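Local coordinates for BauA (Acinetobacter baumannii, PDB 6HCP), which serves as the outer-membrane receptor for ferric preacinetobactin, probably carrying the iron-loaded siderophore inward in a TonB-dependent way, at residues L540-L545 and T591-N596; G487-D492 and I533-S538. One frame throughout, in Å; residues are numbered along the deposited sequence.

Contact 1: residues L540-L545 and T591-N596; sequences LDPSKL and TKSGGN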
# COMPACT_ATOMS: atom_id res chain seq x y z
N LEU A 540 -32.62 19.88 34.41
CA LEU A 540 -33.95 19.91 35.02
C LEU A 540 -34.20 18.61 35.78
O LEU A 540 -34.13 17.55 35.18
CB LEU A 540 -34.94 20.12 33.88
CG LEU A 540 -36.33 20.63 34.25
CD1 LEU A 540 -36.24 21.87 35.13
CD2 LEU A 540 -37.13 20.93 32.98
N ASP A 541 -34.32 18.69 37.11
CA ASP A 541 -34.47 17.55 38.00
C ASP A 541 -35.94 17.32 38.37
O ASP A 541 -36.50 18.01 39.22
CB ASP A 541 -33.61 17.74 39.26
CG ASP A 541 -33.60 16.55 40.20
OD1 ASP A 541 -34.30 15.56 39.90
OD2 ASP A 541 -32.97 16.65 41.28
N PRO A 542 -36.59 16.24 37.85
CA PRO A 542 -38.01 16.02 38.14
C PRO A 542 -38.28 15.46 39.55
O PRO A 542 -39.43 15.48 40.01
CB PRO A 542 -38.45 15.03 37.05
CG PRO A 542 -37.18 14.31 36.66
CD PRO A 542 -36.08 15.35 36.81
N SER A 543 -37.22 15.06 40.26
CA SER A 543 -37.34 14.55 41.62
C SER A 543 -37.39 15.69 42.65
O SER A 543 -37.70 15.46 43.81
CB SER A 543 -36.21 13.60 41.93
OG SER A 543 -35.02 14.30 42.25
N LYS A 544 -37.01 16.90 42.24
CA LYS A 544 -36.88 18.02 43.17
C LYS A 544 -37.94 19.06 42.85
O LYS A 544 -37.79 19.84 41.91
CB LYS A 544 -35.47 18.62 43.13
CG LYS A 544 -35.25 19.73 44.16
CD LYS A 544 -33.81 20.05 44.45
CE LYS A 544 -33.68 21.25 45.36
NZ LYS A 544 -32.27 21.69 45.48
N LEU A 545 -39.10 18.90 43.51
CA LEU A 545 -40.30 19.67 43.21
C LEU A 545 -40.31 20.89 44.13
O LEU A 545 -40.18 20.75 45.35
CB LEU A 545 -41.55 18.82 43.45
CG LEU A 545 -41.72 17.59 42.55
CD1 LEU A 545 -43.06 16.94 42.85
CD2 LEU A 545 -41.62 17.95 41.08
N THR A 591 -25.76 12.28 37.47
CA THR A 591 -26.51 12.46 36.24
C THR A 591 -28.00 12.61 36.58
O THR A 591 -28.44 12.21 37.63
CB THR A 591 -26.28 11.28 35.28
OG1 THR A 591 -26.89 10.11 35.83
CG2 THR A 591 -24.80 11.02 35.03
N LYS A 592 -28.74 13.20 35.65
CA LYS A 592 -30.19 13.39 35.77
C LYS A 592 -30.91 12.08 36.14
O LYS A 592 -30.73 11.05 35.48
CB LYS A 592 -30.73 13.94 34.45
CG LYS A 592 -32.21 14.30 34.48
CD LYS A 592 -32.74 14.81 33.17
CE LYS A 592 -34.24 15.04 33.22
NZ LYS A 592 -34.68 16.04 32.22
N SER A 593 -31.58 12.11 37.30
CA SER A 593 -32.36 11.01 37.89
C SER A 593 -31.47 9.84 38.29
O SER A 593 -31.99 8.76 38.54
CB SER A 593 -33.45 10.54 36.96
OG SER A 593 -34.29 11.62 36.58
N GLY A 594 -30.14 10.01 38.28
CA GLY A 594 -29.25 8.93 38.67
C GLY A 594 -29.07 7.87 37.58
O GLY A 594 -28.30 6.93 37.75
N GLY A 595 -29.73 8.06 36.44
CA GLY A 595 -29.84 7.00 35.42
C GLY A 595 -28.49 6.52 34.90
O GLY A 595 -28.28 5.32 34.69
N ASN A 596 -27.53 7.43 34.72
CA ASN A 596 -26.24 7.07 34.13
C ASN A 596 -25.12 7.22 35.16
O ASN A 596 -23.93 7.25 34.80
CB ASN A 596 -25.98 7.93 32.90
CG ASN A 596 -26.87 7.55 31.74
OD1 ASN A 596 -27.22 6.37 31.58
ND2 ASN A 596 -27.20 8.52 30.93

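Contact 2: residues G487-D492 and I533-S538; sequences GLTKGD and ITKPSS. With EDO (1,2-ethanediol), chain E.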
# COMPACT_ATOMS: atom_id res chain seq x y z
N GLY A 487 -11.33 25.66 36.54
CA GLY A 487 -11.77 26.20 35.28
C GLY A 487 -13.19 26.70 35.39
O GLY A 487 -13.97 26.22 36.24
N LEU A 488 -13.51 27.72 34.59
CA LEU A 488 -14.83 28.35 34.67
C LEU A 488 -15.57 28.16 33.35
O LEU A 488 -15.00 28.26 32.26
CB LEU A 488 -14.67 29.83 35.01
CG LEU A 488 -14.12 30.15 36.40
CD1 LEU A 488 -14.02 31.66 36.60
CD2 LEU A 488 -14.97 29.52 37.48
N THR A 489 -16.88 27.99 33.47
CA THR A 489 -17.79 27.91 32.34
C THR A 489 -19.02 28.74 32.69
O THR A 489 -19.56 28.61 33.79
CB THR A 489 -18.19 26.45 32.05
OG1 THR A 489 -17.03 25.60 31.98
CG2 THR A 489 -19.02 26.34 30.79
N LYS A 490 -19.45 29.56 31.74
CA LYS A 490 -20.65 30.41 31.88
C LYS A 490 -21.80 29.54 32.40
O LYS A 490 -22.03 28.42 31.91
CB LYS A 490 -21.01 31.01 30.52
CG LYS A 490 -22.27 31.85 30.48
CD LYS A 490 -22.44 32.57 29.16
CE LYS A 490 -22.46 31.64 27.97
NZ LYS A 490 -23.76 30.96 27.87
N GLY A 491 -22.55 30.07 33.36
CA GLY A 491 -23.69 29.34 33.90
C GLY A 491 -24.82 29.21 32.88
O GLY A 491 -25.03 30.08 32.06
N ASP A 492 -25.53 28.09 32.95
CA ASP A 492 -26.73 27.88 32.15
C ASP A 492 -27.90 28.67 32.77
O ASP A 492 -27.88 29.03 33.97
CB ASP A 492 -27.08 26.39 32.12
CG ASP A 492 -26.09 25.54 31.34
OD1 ASP A 492 -25.48 26.07 30.42
OD2 ASP A 492 -26.10 24.31 31.56
N ILE A 533 -10.05 15.72 38.11
CA ILE A 533 -10.72 16.94 37.68
C ILE A 533 -12.22 16.66 37.73
O ILE A 533 -12.69 15.80 36.96
CB ILE A 533 -10.31 17.36 36.26
CG1 ILE A 533 -8.81 17.60 36.13
CG2 ILE A 533 -11.12 18.56 35.81
CD1 ILE A 533 -8.31 17.59 34.69
N THR A 534 -12.97 17.50 38.45
CA THR A 534 -14.42 17.43 38.47
C THR A 534 -14.99 18.59 37.67
O THR A 534 -14.62 19.73 37.88
CB THR A 534 -14.98 17.39 39.90
OG1 THR A 534 -14.54 18.56 40.59
CG2 THR A 534 -14.54 16.14 40.64
N LYS A 535 -16.00 18.28 36.85
CA LYS A 535 -16.65 19.30 36.04
C LYS A 535 -18.16 19.21 36.28
O LYS A 535 -18.79 18.18 36.05
CB LYS A 535 -16.36 19.11 34.54
CG LYS A 535 -17.00 20.16 33.64
CD LYS A 535 -16.66 19.99 32.14
CE LYS A 535 -16.81 21.26 31.33
NZ LYS A 535 -18.22 21.71 31.22
N PRO A 536 -18.80 20.33 36.68
CA PRO A 536 -20.23 20.30 36.93
C PRO A 536 -21.06 20.41 35.64
O PRO A 536 -20.57 20.94 34.63
CB PRO A 536 -20.48 21.52 37.84
CG PRO A 536 -19.32 22.45 37.57
CD PRO A 536 -18.16 21.58 37.09
N SER A 537 -22.31 19.95 35.70
CA SER A 537 -23.28 20.18 34.66
C SER A 537 -24.64 20.45 35.31
O SER A 537 -24.87 20.15 36.47
CB SER A 537 -23.36 19.00 33.69
OG SER A 537 -23.83 17.84 34.37
N SER A 538 -25.51 21.06 34.52
CA SER A 538 -26.82 21.53 35.00
C SER A 538 -27.92 20.80 34.23
O SER A 538 -27.74 20.49 33.08
CB SER A 538 -26.91 23.02 34.84
OG SER A 538 -25.98 23.70 35.68
C1 EDO E . -22.07 15.17 33.23
O1 EDO E . -21.88 16.24 34.15
C2 EDO E . -22.77 14.08 34.02
O2 EDO E . -24.12 14.49 34.24
O HOH W 1 -24.72 25.88 34.66
O HOH W 2 -24.68 22.00 31.96

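Contact 1: residues L540-L545 and T591-N596
Leu540, on strand 524-541, and Lys592, in the loop between strands 575-590 and 599-618, join two unlike backbones. Beyond Leu540 the chain turns a corner in a type I turn from Asp541 to Lys544. The 591-596 loop is folded back by a backbone hydrogen bond from Gly594 N to Thr591 O (2.9 Å), and its positive-phi residues Ser593 and Gly594 help to bend it. With CG anti to the backbone N (chi1 -175°) and the rest extended, the Lys592 chain passes across the oxygen end of the Leu540 carbonyl, with CE 3.2 Å and NZ 3.4 Å from Leu540 O. The lysine crosses Pro542 at about a right angle, CE 4.0 Å from Pro542 CD. Ser593 OG meets the same ring at its CG, 3.9 Å away. The turn is stiffened from within: Asp541 OD1 accepts from Ser543 N (3.0 Å, an Asx turn) and from Ser543 OG (2.8 Å), both from one face of the carboxylate, the hydroxyl on the syn side and the amide from well above the plane. In this small, exposed contact the lysine CE and the serine hydroxyl pack on the proline ring, and the lysine charge probably adds attraction to the carbonyl dipole.

Contact 2: residues G487-D492 and I533-S538
Asp492 and Ser538 face each other with matching first torsions: CG of the aspartate (chi1 -69°) and OG of the serine (chi1 -65°) each lie beside their own backbone N, anti to the carbonyl carbon. This sets Asp492 OD2 3.6 Å from Ser538 CB, a van der Waals approach, while two waters carry the polar link. One accepts from Asp492 N (2.9 Å) and shares a hydrogen bond with Ser538 OG (2.7 Å). The other donates to Asp492 OD2 (2.7 Å) and accepts from Ser538 N (2.9 Å), so the two bridges use backbone and side chain of both residues in exchanged roles. Strands 478-489 and 524-541 are next-but-one neighbours in the antiparallel TonB-dependent receptor barrel, with strand 508-520 pairing to both; the touching parts accordingly run nearly the same way, 13° apart. Further back, Thr489 and Lys535 cross at about a right angle. The lysine is extended until its last bend, which leaves NZ 4.1 Å from Thr489 OG1. That hydroxyl is hydrogen-bonded to Gly155 O, and both side chains touch Val157, which places them against the plug within the barrel. Ser537 sends its CB away from 487-492, whereas that of Ser538 points toward it, and Ser537 OG shares a short hydrogen bond (2.5 Å) with O1 of an ethanediol, probably from the crystallisation liquor.

In the fold
Both contacts draw on strand 524-541: contact 2 uses 533-538, and contact 1 begins two residues further along the chain, at Leu540. Their centres lie about 17 Å apart, and those centres are about 19 Å (contact 2) and 33 Å (contact 1) from the centre of the chain, so the series climbs from beside the plug towards a barrel rim that, from the strand topology of the family, is probably the extracellular one. The ethanediol bound at contact 2 is also hydrogen-bonded to Lys590 O, just ahead of the 591-596 loop, and so touches the strands behind both contacts. Contact 1 joins the end region of one hairpin to the loop of the next, 591-596.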